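Local coordinates for protein phospholipase C-beta (PLC-beta) (PDB 3QR0) that belongs to the phosphoinositide-specific phospholipase C family and joins a PH domain, EF-hand modules, a calcium-binding TIM-barrel domain and a C2 domain in one chain, at residues 155-166 with 175-183; 228-238 with 297-306. All coordinates share one frame; numbering follows the deposited sequence.

Interaction 1 of 2, residues 155-166 with 175-183; sequences WEKLYFRLTTVE and KAIQKCLSK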
loop_
_atom_site.group_PDB
_atom_site.type_symbol
_atom_site.label_atom_id
_atom_site.label_comp_id
_atom_site.label_asym_id
_atom_site.label_seq_id
_atom_site.Cartn_x
_atom_site.Cartn_y
_atom_site.Cartn_z
ATOM N N TRP A 155 6.913 -9.328 17.110
ATOM C CA TRP A 155 7.674 -10.174 18.016
ATOM C C TRP A 155 6.907 -11.478 18.242
ATOM O O TRP A 155 7.506 -12.551 18.276
ATOM C CB TRP A 155 7.920 -9.446 19.336
ATOM C CG TRP A 155 9.019 -10.028 20.163
ATOM C CD1 TRP A 155 8.912 -10.534 21.426
ATOM C CD2 TRP A 155 10.393 -10.157 19.793
ATOM N NE1 TRP A 155 10.138 -10.974 21.864
ATOM C CE2 TRP A 155 11.065 -10.756 20.881
ATOM C CE3 TRP A 155 11.123 -9.831 18.643
ATOM C CZ2 TRP A 155 12.432 -11.033 20.858
ATOM C CZ3 TRP A 155 12.486 -10.102 18.621
ATOM C CH2 TRP A 155 13.124 -10.699 19.727
ATOM N N GLU A 156 5.587 -11.372 18.380
ATOM C CA GLU A 156 4.718 -12.540 18.516
ATOM C C GLU A 156 4.709 -13.408 17.244
ATOM O O GLU A 156 4.658 -14.632 17.330
ATOM C CB GLU A 156 3.293 -12.109 18.882
ATOM C CG GLU A 156 2.376 -13.260 19.272
ATOM C CD GLU A 156 0.939 -12.822 19.503
ATOM O OE1 GLU A 156 0.423 -11.988 18.727
ATOM O OE2 GLU A 156 0.315 -13.330 20.452
ATOM N N LYS A 157 4.752 -12.775 16.076
ATOM C CA LYS A 157 4.902 -13.493 14.803
ATOM C C LYS A 157 6.168 -14.357 14.787
ATOM O O LYS A 157 6.124 -15.537 14.420
ATOM C CB LYS A 157 4.929 -12.509 13.633
ATOM C CG LYS A 157 5.208 -13.141 12.281
ATOM C CD LYS A 157 4.795 -12.222 11.140
ATOM C CE LYS A 157 5.278 -12.756 9.797
ATOM N NZ LYS A 157 4.759 -11.946 8.656
ATOM N N LEU A 158 7.287 -13.763 15.194
ATOM C CA LEU A 158 8.542 -14.493 15.337
ATOM C C LEU A 158 8.393 -15.633 16.346
ATOM O O LEU A 158 8.899 -16.739 16.118
ATOM C CB LEU A 158 9.669 -13.546 15.773
ATOM C CG LEU A 158 11.045 -14.156 16.041
ATOM C CD1 LEU A 158 11.572 -14.868 14.799
ATOM C CD2 LEU A 158 12.021 -13.089 16.504
ATOM N N TYR A 159 7.707 -15.358 17.457
ATOM C CA TYR A 159 7.448 -16.377 18.477
ATOM C C TYR A 159 6.694 -17.567 17.882
ATOM O O TYR A 159 7.038 -18.722 18.144
ATOM C CB TYR A 159 6.657 -15.794 19.659
ATOM C CG TYR A 159 6.257 -16.824 20.690
ATOM C CD1 TYR A 159 7.143 -17.218 21.682
ATOM C CD2 TYR A 159 4.995 -17.418 20.662
ATOM C CE1 TYR A 159 6.787 -18.177 22.629
ATOM C CE2 TYR A 159 4.625 -18.378 21.608
ATOM C CZ TYR A 159 5.528 -18.749 22.586
ATOM O OH TYR A 159 5.182 -19.692 23.522
ATOM N N PHE A 160 5.665 -17.285 17.090
ATOM C CA PHE A 160 4.884 -18.357 16.471
ATOM C C PHE A 160 5.654 -19.097 15.383
ATOM O O PHE A 160 5.445 -20.299 15.185
ATOM C CB PHE A 160 3.542 -17.844 15.955
ATOM C CG PHE A 160 2.466 -17.872 16.994
ATOM C CD1 PHE A 160 2.274 -16.790 17.845
ATOM C CD2 PHE A 160 1.673 -18.999 17.156
ATOM C CE1 PHE A 160 1.288 -16.817 18.823
ATOM C CE2 PHE A 160 0.679 -19.032 18.133
ATOM C CZ PHE A 160 0.491 -17.938 18.968
ATOM N N ARG A 161 6.558 -18.402 14.699
ATOM C CA ARG A 161 7.453 -19.076 13.774
ATOM C C ARG A 161 8.309 -20.092 14.535
ATOM O O ARG A 161 8.414 -21.255 14.135
ATOM C CB ARG A 161 8.357 -18.097 13.028
ATOM C CG ARG A 161 9.032 -18.766 11.851
ATOM C CD ARG A 161 10.119 -17.944 11.224
ATOM N NE ARG A 161 11.056 -18.802 10.496
ATOM C CZ ARG A 161 11.915 -18.386 9.569
ATOM N NH1 ARG A 161 11.970 -17.108 9.210
ATOM N NH2 ARG A 161 12.719 -19.267 8.988
ATOM N N LEU A 162 8.900 -19.648 15.639
ATOM C CA LEU A 162 9.786 -20.496 16.433
ATOM C C LEU A 162 9.087 -21.711 17.051
ATOM O O LEU A 162 9.684 -22.788 17.131
ATOM C CB LEU A 162 10.475 -19.672 17.527
ATOM C CG LEU A 162 11.510 -18.669 17.006
ATOM C CD1 LEU A 162 11.990 -17.771 18.128
ATOM C CD2 LEU A 162 12.695 -19.386 16.351
ATOM N N THR A 163 7.837 -21.540 17.476
ATOM C CA THR A 163 7.101 -22.605 18.163
ATOM C C THR A 163 6.219 -23.463 17.241
ATOM O O THR A 163 5.596 -24.415 17.704
ATOM C CB THR A 163 6.233 -22.038 19.304
ATOM O OG1 THR A 163 5.248 -21.134 18.778
ATOM C CG2 THR A 163 7.106 -21.320 20.322
ATOM N N THR A 164 6.158 -23.134 15.952
ATOM C CA THR A 164 5.409 -23.957 14.994
ATOM C C THR A 164 6.296 -24.405 13.837
ATOM O O THR A 164 6.499 -25.600 13.644
ATOM C CB THR A 164 4.150 -23.231 14.460
ATOM O OG1 THR A 164 4.534 -22.137 13.616
ATOM C CG2 THR A 164 3.303 -22.714 15.614
ATOM N N VAL A 165 6.835 -23.452 13.082
ATOM C CA VAL A 165 7.659 -23.774 11.912
ATOM C C VAL A 165 8.983 -24.427 12.302
ATOM O O VAL A 165 9.359 -25.464 11.747
ATOM C CB VAL A 165 7.975 -22.523 11.066
ATOM C CG1 VAL A 165 8.821 -22.901 9.850
ATOM C CG2 VAL A 165 6.693 -21.827 10.637
ATOM N N GLU A 166 9.682 -23.818 13.257
ATOM C CA GLU A 166 11.039 -24.238 13.626
ATOM C C GLU A 166 11.092 -25.277 14.739
ATOM O O GLU A 166 12.167 -25.793 15.046
ATOM C CB GLU A 166 11.867 -23.026 14.061
ATOM C CG GLU A 166 11.903 -21.891 13.050
ATOM C CD GLU A 166 12.502 -22.302 11.719
ATOM O OE1 GLU A 166 13.378 -23.192 11.707
ATOM O OE2 GLU A 166 12.098 -21.725 10.688
ATOM N N LYS A 175 19.809 -22.701 17.365
ATOM C CA LYS A 175 20.149 -22.490 15.959
ATOM C C LYS A 175 19.033 -21.761 15.190
ATOM O O LYS A 175 19.308 -20.885 14.366
ATOM C CB LYS A 175 20.440 -23.851 15.311
ATOM C CG LYS A 175 20.866 -23.816 13.858
ATOM C CD LYS A 175 21.388 -25.182 13.428
ATOM C CE LYS A 175 21.730 -25.220 11.956
ATOM N NZ LYS A 175 22.436 -26.486 11.593
ATOM N N ALA A 176 17.782 -22.128 15.466
ATOM C CA ALA A 176 16.628 -21.534 14.791
ATOM C C ALA A 176 16.385 -20.094 15.250
ATOM O O ALA A 176 15.988 -19.246 14.454
ATOM C CB ALA A 176 15.384 -22.380 15.022
ATOM N N ILE A 177 16.628 -19.828 16.532
ATOM C CA ILE A 177 16.461 -18.488 17.093
ATOM C C ILE A 177 17.464 -17.525 16.462
ATOM O O ILE A 177 17.100 -16.427 16.048
ATOM C CB ILE A 177 16.645 -18.466 18.631
ATOM C CG1 ILE A 177 15.673 -19.438 19.311
ATOM C CG2 ILE A 177 16.429 -17.055 19.164
ATOM C CD1 ILE A 177 15.867 -19.556 20.801
ATOM N N GLN A 178 18.723 -17.950 16.375
ATOM C CA GLN A 178 19.774 -17.118 15.786
ATOM C C GLN A 178 19.558 -16.847 14.293
ATOM O O GLN A 178 19.700 -15.706 13.849
ATOM C CB GLN A 178 21.157 -17.733 16.025
ATOM C CG GLN A 178 21.680 -17.492 17.434
ATOM C CD GLN A 178 22.937 -18.279 17.748
ATOM O OE1 GLN A 178 23.238 -19.287 17.104
ATOM N NE2 GLN A 178 23.680 -17.824 18.754
ATOM N N LYS A 179 19.209 -17.881 13.527
ATOM C CA LYS A 179 19.016 -17.723 12.078
ATOM C C LYS A 179 17.859 -16.779 11.740
ATOM O O LYS A 179 17.915 -16.073 10.740
ATOM C CB LYS A 179 18.816 -19.075 11.377
ATOM C CG LYS A 179 17.431 -19.682 11.518
ATOM C CD LYS A 179 17.244 -20.895 10.629
ATOM C CE LYS A 179 15.800 -21.375 10.683
ATOM N NZ LYS A 179 15.623 -22.715 10.070
ATOM N N CYS A 180 16.814 -16.775 12.568
ATOM C CA CYS A 180 15.667 -15.892 12.340
ATOM C C CYS A 180 15.997 -14.420 12.620
ATOM O O CYS A 180 15.305 -13.534 12.118
ATOM C CB CYS A 180 14.462 -16.327 13.186
ATOM S SG CYS A 180 13.681 -17.891 12.667
ATOM N N LEU A 181 17.045 -14.159 13.405
ATOM C CA LEU A 181 17.391 -12.791 13.813
ATOM C C LEU A 181 18.617 -12.196 13.111
ATOM O O LEU A 181 18.617 -11.006 12.794
ATOM C CB LEU A 181 17.588 -12.714 15.335
ATOM C CG LEU A 181 16.335 -12.880 16.203
ATOM C CD1 LEU A 181 16.710 -12.961 17.675
ATOM C CD2 LEU A 181 15.342 -11.749 15.972
ATOM N N SER A 182 19.662 -12.991 12.876
ATOM C CA SER A 182 20.904 -12.431 12.322
ATOM C C SER A 182 21.831 -13.448 11.651
ATOM O O SER A 182 21.864 -14.624 12.022
ATOM C CB SER A 182 21.678 -11.696 13.424
ATOM O OG SER A 182 22.724 -10.910 12.882
ATOM N N LYS A 183 22.574 -12.963 10.655
ATOM C CA LYS A 183 23.647 -13.716 10.007
ATOM C C LYS A 183 25.023 -13.239 10.481
ATOM O O LYS A 183 26.047 -13.773 10.049
ATOM C CB LYS A 183 23.557 -13.560 8.485
ATOM C CG LYS A 183 22.254 -14.063 7.882
ATOM C CD LYS A 183 22.194 -13.821 6.374
ATOM C CE LYS A 183 20.940 -14.433 5.763
ATOM N NZ LYS A 183 20.846 -14.184 4.294
HETATM O O HOH W 1 12.918 -22.763 8.351
#

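Interaction 2 of 2, residues 228-238 with 297-306; sequences RSEIEGIFKEL and LTKEGLLYFL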
loop_
_atom_site.group_PDB
_atom_site.type_symbol
_atom_site.label_atom_id
_atom_site.label_comp_id
_atom_site.label_asym_id
_atom_site.label_seq_id
_atom_site.Cartn_x
_atom_site.Cartn_y
_atom_site.Cartn_z
ATOM N N ARG A 228 17.496 -0.619 24.609
ATOM C CA ARG A 228 16.592 0.487 24.333
ATOM C C ARG A 228 16.895 1.616 25.333
ATOM O O ARG A 228 16.079 1.940 26.200
ATOM C CB ARG A 228 15.142 0.009 24.426
ATOM C CG ARG A 228 14.799 -1.155 23.474
ATOM C CD ARG A 228 14.913 -0.759 22.002
ATOM N NE ARG A 228 14.128 0.442 21.721
ATOM C CZ ARG A 228 12.837 0.459 21.399
ATOM N NH1 ARG A 228 12.140 -0.669 21.270
ATOM N NH2 ARG A 228 12.240 1.627 21.194
ATOM N N SER A 229 18.081 2.205 25.176
ATOM C CA SER A 229 18.626 3.219 26.087
ATOM C C SER A 229 17.698 4.394 26.328
ATOM O O SER A 229 17.697 4.970 27.417
ATOM C CB SER A 229 19.940 3.773 25.524
ATOM O OG SER A 229 20.918 2.760 25.427
ATOM N N GLU A 230 16.941 4.756 25.295
ATOM C CA GLU A 230 16.029 5.893 25.340
ATOM C C GLU A 230 14.925 5.775 26.395
ATOM O O GLU A 230 14.386 6.786 26.841
ATOM C CB GLU A 230 15.383 6.110 23.961
ATOM C CG GLU A 230 14.444 4.976 23.469
ATOM C CD GLU A 230 15.151 3.902 22.652
ATOM O OE1 GLU A 230 16.361 3.679 22.867
ATOM O OE2 GLU A 230 14.491 3.272 21.791
ATOM N N ILE A 231 14.580 4.547 26.776
ATOM C CA ILE A 231 13.415 4.313 27.624
ATOM C C ILE A 231 13.620 4.873 29.034
ATOM O O ILE A 231 12.665 5.322 29.655
ATOM C CB ILE A 231 13.032 2.808 27.680
ATOM C CG1 ILE A 231 12.671 2.290 26.282
ATOM C CG2 ILE A 231 11.856 2.579 28.610
ATOM C CD1 ILE A 231 11.462 2.976 25.643
ATOM N N GLU A 232 14.864 4.868 29.515
ATOM C CA GLU A 232 15.188 5.395 30.841
ATOM C C GLU A 232 14.817 6.876 30.969
ATOM O O GLU A 232 14.095 7.266 31.889
ATOM C CB GLU A 232 16.681 5.196 31.150
ATOM C CG GLU A 232 17.107 5.592 32.566
ATOM C CD GLU A 232 16.455 4.740 33.644
ATOM O OE1 GLU A 232 16.508 3.491 33.541
ATOM O OE2 GLU A 232 15.893 5.320 34.601
ATOM N N GLY A 233 15.320 7.691 30.049
ATOM C CA GLY A 233 14.989 9.112 30.016
ATOM C C GLY A 233 13.503 9.363 29.819
ATOM O O GLY A 233 12.933 10.260 30.436
ATOM N N ILE A 234 12.866 8.564 28.967
ATOM C CA ILE A 234 11.427 8.705 28.716
ATOM C C ILE A 234 10.611 8.318 29.955
ATOM O O ILE A 234 9.639 8.986 30.304
ATOM C CB ILE A 234 10.980 7.874 27.494
ATOM C CG1 ILE A 234 11.571 8.466 26.210
ATOM C CG2 ILE A 234 9.460 7.822 27.402
ATOM C CD1 ILE A 234 11.447 7.554 24.999
ATOM N N PHE A 235 11.024 7.246 30.623
ATOM C CA PHE A 235 10.388 6.825 31.869
ATOM C C PHE A 235 10.493 7.914 32.949
ATOM O O PHE A 235 9.511 8.217 33.627
ATOM C CB PHE A 235 11.011 5.518 32.358
ATOM C CG PHE A 235 10.322 4.933 33.548
ATOM C CD1 PHE A 235 9.072 4.339 33.416
ATOM C CD2 PHE A 235 10.915 4.974 34.804
ATOM C CE1 PHE A 235 8.429 3.795 34.517
ATOM C CE2 PHE A 235 10.276 4.430 35.903
ATOM C CZ PHE A 235 9.028 3.841 35.756
ATOM N N LYS A 236 11.678 8.500 33.090
ATOM C CA LYS A 236 11.902 9.604 34.031
ATOM C C LYS A 236 10.970 10.786 33.736
ATOM O O LYS A 236 10.378 11.367 34.647
ATOM C CB LYS A 236 13.366 10.056 33.964
ATOM C CG LYS A 236 13.738 11.180 34.929
ATOM C CD LYS A 236 15.236 11.449 34.902
ATOM C CE LYS A 236 15.642 12.509 35.915
ATOM N NZ LYS A 236 15.134 13.858 35.546
ATOM N N GLU A 237 10.854 11.121 32.453
ATOM C CA GLU A 237 9.969 12.181 31.968
ATOM C C GLU A 237 8.504 11.932 32.353
ATOM O O GLU A 237 7.867 12.795 32.963
ATOM C CB GLU A 237 10.110 12.292 30.439
ATOM C CG GLU A 237 9.236 13.345 29.741
ATOM C CD GLU A 237 9.280 13.223 28.212
ATOM O OE1 GLU A 237 9.144 12.102 27.689
ATOM O OE2 GLU A 237 9.434 14.252 27.524
ATOM N N LEU A 238 7.981 10.753 32.010
ATOM C CA LEU A 238 6.558 10.448 32.229
ATOM C C LEU A 238 6.202 10.208 33.696
ATOM O O LEU A 238 5.062 10.440 34.100
ATOM C CB LEU A 238 6.121 9.238 31.394
ATOM C CG LEU A 238 6.304 9.365 29.879
ATOM C CD1 LEU A 238 5.642 8.190 29.161
ATOM C CD2 LEU A 238 5.764 10.691 29.361
ATOM N N LEU A 297 3.051 1.469 36.801
ATOM C CA LEU A 297 3.654 0.985 35.567
ATOM C C LEU A 297 5.168 1.173 35.621
ATOM O O LEU A 297 5.658 2.284 35.837
ATOM C CB LEU A 297 3.066 1.734 34.366
ATOM C CG LEU A 297 3.488 1.281 32.967
ATOM C CD1 LEU A 297 3.037 -0.150 32.688
ATOM C CD2 LEU A 297 2.935 2.237 31.909
ATOM N N THR A 298 5.895 0.076 35.423
ATOM C CA THR A 298 7.356 0.065 35.450
ATOM C C THR A 298 7.939 0.419 34.079
ATOM O O THR A 298 7.213 0.521 33.089
ATOM C CB THR A 298 7.892 -1.329 35.873
ATOM O OG1 THR A 298 7.445 -2.318 34.940
ATOM C CG2 THR A 298 7.400 -1.708 37.272
ATOM N N LYS A 299 9.257 0.596 34.035
ATOM C CA LYS A 299 9.980 0.888 32.792
ATOM C C LYS A 299 9.721 -0.177 31.717
ATOM O O LYS A 299 9.495 0.142 30.551
ATOM C CB LYS A 299 11.474 0.973 33.102
ATOM C CG LYS A 299 12.355 1.405 31.946
ATOM C CD LYS A 299 13.780 1.687 32.416
ATOM C CE LYS A 299 14.467 0.438 32.962
ATOM N NZ LYS A 299 15.910 0.670 33.242
ATOM N N GLU A 300 9.736 -1.440 32.130
ATOM C CA GLU A 300 9.520 -2.558 31.215
ATOM C C GLU A 300 8.052 -2.638 30.791
ATOM O O GLU A 300 7.750 -3.004 29.656
ATOM C CB GLU A 300 9.964 -3.874 31.863
ATOM C CG GLU A 300 11.482 -4.017 32.061
ATOM C CD GLU A 300 12.046 -3.225 33.241
ATOM O OE1 GLU A 300 11.283 -2.826 34.158
ATOM O OE2 GLU A 300 13.278 -3.002 33.254
ATOM N N GLY A 301 7.149 -2.294 31.711
ATOM C CA GLY A 301 5.725 -2.177 31.400
ATOM C C GLY A 301 5.436 -1.080 30.389
ATOM O O GLY A 301 4.582 -1.248 29.515
ATOM N N LEU A 302 6.147 0.045 30.506
ATOM C CA LEU A 302 6.014 1.150 29.549
ATOM C C LEU A 302 6.450 0.739 28.149
ATOM O O LEU A 302 5.753 1.008 27.171
ATOM C CB LEU A 302 6.836 2.368 29.998
ATOM C CG LEU A 302 6.813 3.589 29.070
ATOM C CD1 LEU A 302 5.388 4.126 28.909
ATOM C CD2 LEU A 302 7.735 4.678 29.588
ATOM N N LEU A 303 7.611 0.103 28.054
ATOM C CA LEU A 303 8.123 -0.368 26.765
ATOM C C LEU A 303 7.147 -1.357 26.130
ATOM O O LEU A 303 6.906 -1.314 24.923
ATOM C CB LEU A 303 9.506 -1.011 26.932
ATOM C CG LEU A 303 10.212 -1.497 25.659
ATOM C CD1 LEU A 303 10.120 -0.469 24.530
ATOM C CD2 LEU A 303 11.665 -1.828 25.969
ATOM N N TYR A 304 6.572 -2.232 26.951
ATOM C CA TYR A 304 5.568 -3.189 26.474
ATOM C C TYR A 304 4.382 -2.437 25.856
ATOM O O TYR A 304 3.971 -2.728 24.734
ATOM C CB TYR A 304 5.101 -4.087 27.629
ATOM C CG TYR A 304 4.151 -5.196 27.228
ATOM C CD1 TYR A 304 4.614 -6.489 26.988
ATOM C CD2 TYR A 304 2.787 -4.957 27.104
ATOM C CE1 TYR A 304 3.739 -7.513 26.623
ATOM C CE2 TYR A 304 1.905 -5.976 26.736
ATOM C CZ TYR A 304 2.387 -7.246 26.505
ATOM O OH TYR A 304 1.509 -8.241 26.147
ATOM N N PHE A 305 3.845 -1.461 26.583
ATOM C CA PHE A 305 2.752 -0.635 26.059
ATOM C C PHE A 305 3.121 0.020 24.733
ATOM O O PHE A 305 2.344 -0.000 23.779
ATOM C CB PHE A 305 2.353 0.481 27.029
ATOM C CG PHE A 305 1.577 1.588 26.360
ATOM C CD1 PHE A 305 0.252 1.398 26.004
ATOM C CD2 PHE A 305 2.186 2.793 26.035
ATOM C CE1 PHE A 305 -0.462 2.395 25.364
ATOM C CE2 PHE A 305 1.475 3.796 25.396
ATOM C CZ PHE A 305 0.156 3.598 25.059
ATOM N N LEU A 306 4.304 0.626 24.694
ATOM C CA LEU A 306 4.722 1.413 23.537
ATOM C C LEU A 306 4.783 0.570 22.276
ATOM O O LEU A 306 4.600 1.091 21.176
ATOM C CB LEU A 306 6.072 2.079 23.786
ATOM C CG LEU A 306 6.107 3.228 24.799
ATOM C CD1 LEU A 306 7.557 3.577 25.114
ATOM C CD2 LEU A 306 5.349 4.442 24.282
#

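Interaction 1 of 2, residues 155-166 with 175-183
Arg161, with CG anti to its own N (chi1 -166°) and an extended chain, reaches out from helix 155-165 to lay its guanidinium over Cys180, while Glu166, CG beside its own N (chi1 -54°) and bent at chi2, folds back to meet Lys179. Both helices lie in the EF-hand-like region and form a helix-loop-helix pair, joined by a short connection that includes strand 171-173; the axes of 155-165 and 175-181 approach to 10.5 Å, at 141° between their N-to-C directions. Cysteine suits the middle of this interface, being small enough to admit the arginine and polarizable enough to lie against its flat cation: SG sits over the centre of one face, 3.5 Å from Arg161 NE. Aliphatic side chains flank it. The branches of Leu158 divide the work, CD1 meeting Cys180 CB at 3.6 Å and CD2 meeting Leu181 CD2, the two leucines crossing at about a right angle; Leu162 CD2 lies against Ala176 and Ile177, and Phe218 of helix 215-225 packs against both Leu158 and Leu162. At the Glu166 end, a salt-bridge network closes the contact. Arg161 NE and NH2 both donate, side-on, to Glu166 OE2, which fixes the guanidinium's rotation. Lys179 NZ, also paired with Asp61, reaches Glu166 OE1 at 2.8 Å from above the carboxylate plane, and a water bridges the same NZ to Glu166 OE2.

Interaction 2 of 2, residues 228-238 with 297-306
Leu297, just before helix 299-306, puts its carbonyl O at the edge of the Phe235 ring, 3.4 Å from CE1. Thr298 is the N-cap: its OG1 accepts from Gly301 N and also bonds Glu284, a role suited to a short hydroxyl side chain at a helix start. Lys299 does two jobs. Its CB stands over the face of Phe235, 4.2 Å from the ring centroid in a CH-pi contact, and its CG packs on Ile231 CG2 at 3.6 Å; a bend at chi3 (64°) turns the chain so that NZ reaches Glu232 OE1 at 2.9 Å, nearly in line with the C-O bond. The lysine thus keeps its aliphatic part on the apolar surface and its charge at the outer side of the contact, on Glu232. Leu302, branched and buried, sends CD2 to the edge of Phe235 and to Ile234 CG2, and CD1 to Leu238 CD1. The next residue, Leu303, touches Ile231 CD1 with its CD1, which lies over one face of the Arg228 guanidinium, 3.8 Å from NH1; that arginine also bonds Tyr222 and grips Glu230 side-on. Leu306 CD1 then meets Ile231 CD1 tip to tip at 4.0 Å. The helices, at 101°, form a nearly perpendicular pair in the EF-hand-like region, with strand 245-246 against Phe235 and Leu302, helix 247-257 touching Leu238 and Leu297, and helix 273-288 beside Leu297 and Thr298.

Overall arrangement
From the N terminus, the first contact met is interaction 1, which closes a short helix-loop-helix with eight residues between its segments. Interaction 2 opens only afterwards and closes a much longer loop of 58 residues, which carries helices 247-257 and 273-288. The two contacts therefore follow in series, neither nested nor crossed, with centres about 26 Å apart and nearest atoms about 8 Å apart. Helix 215-225 lies along the chain between them: its Phe218 packs against interaction 1, and Tyr222 meets Trp155 of interaction 1 and bonds Arg228 of interaction 2. Interaction 1 also borders the PH domain through strand 51-54, whereas interaction 2 borders the C2 domain through His747.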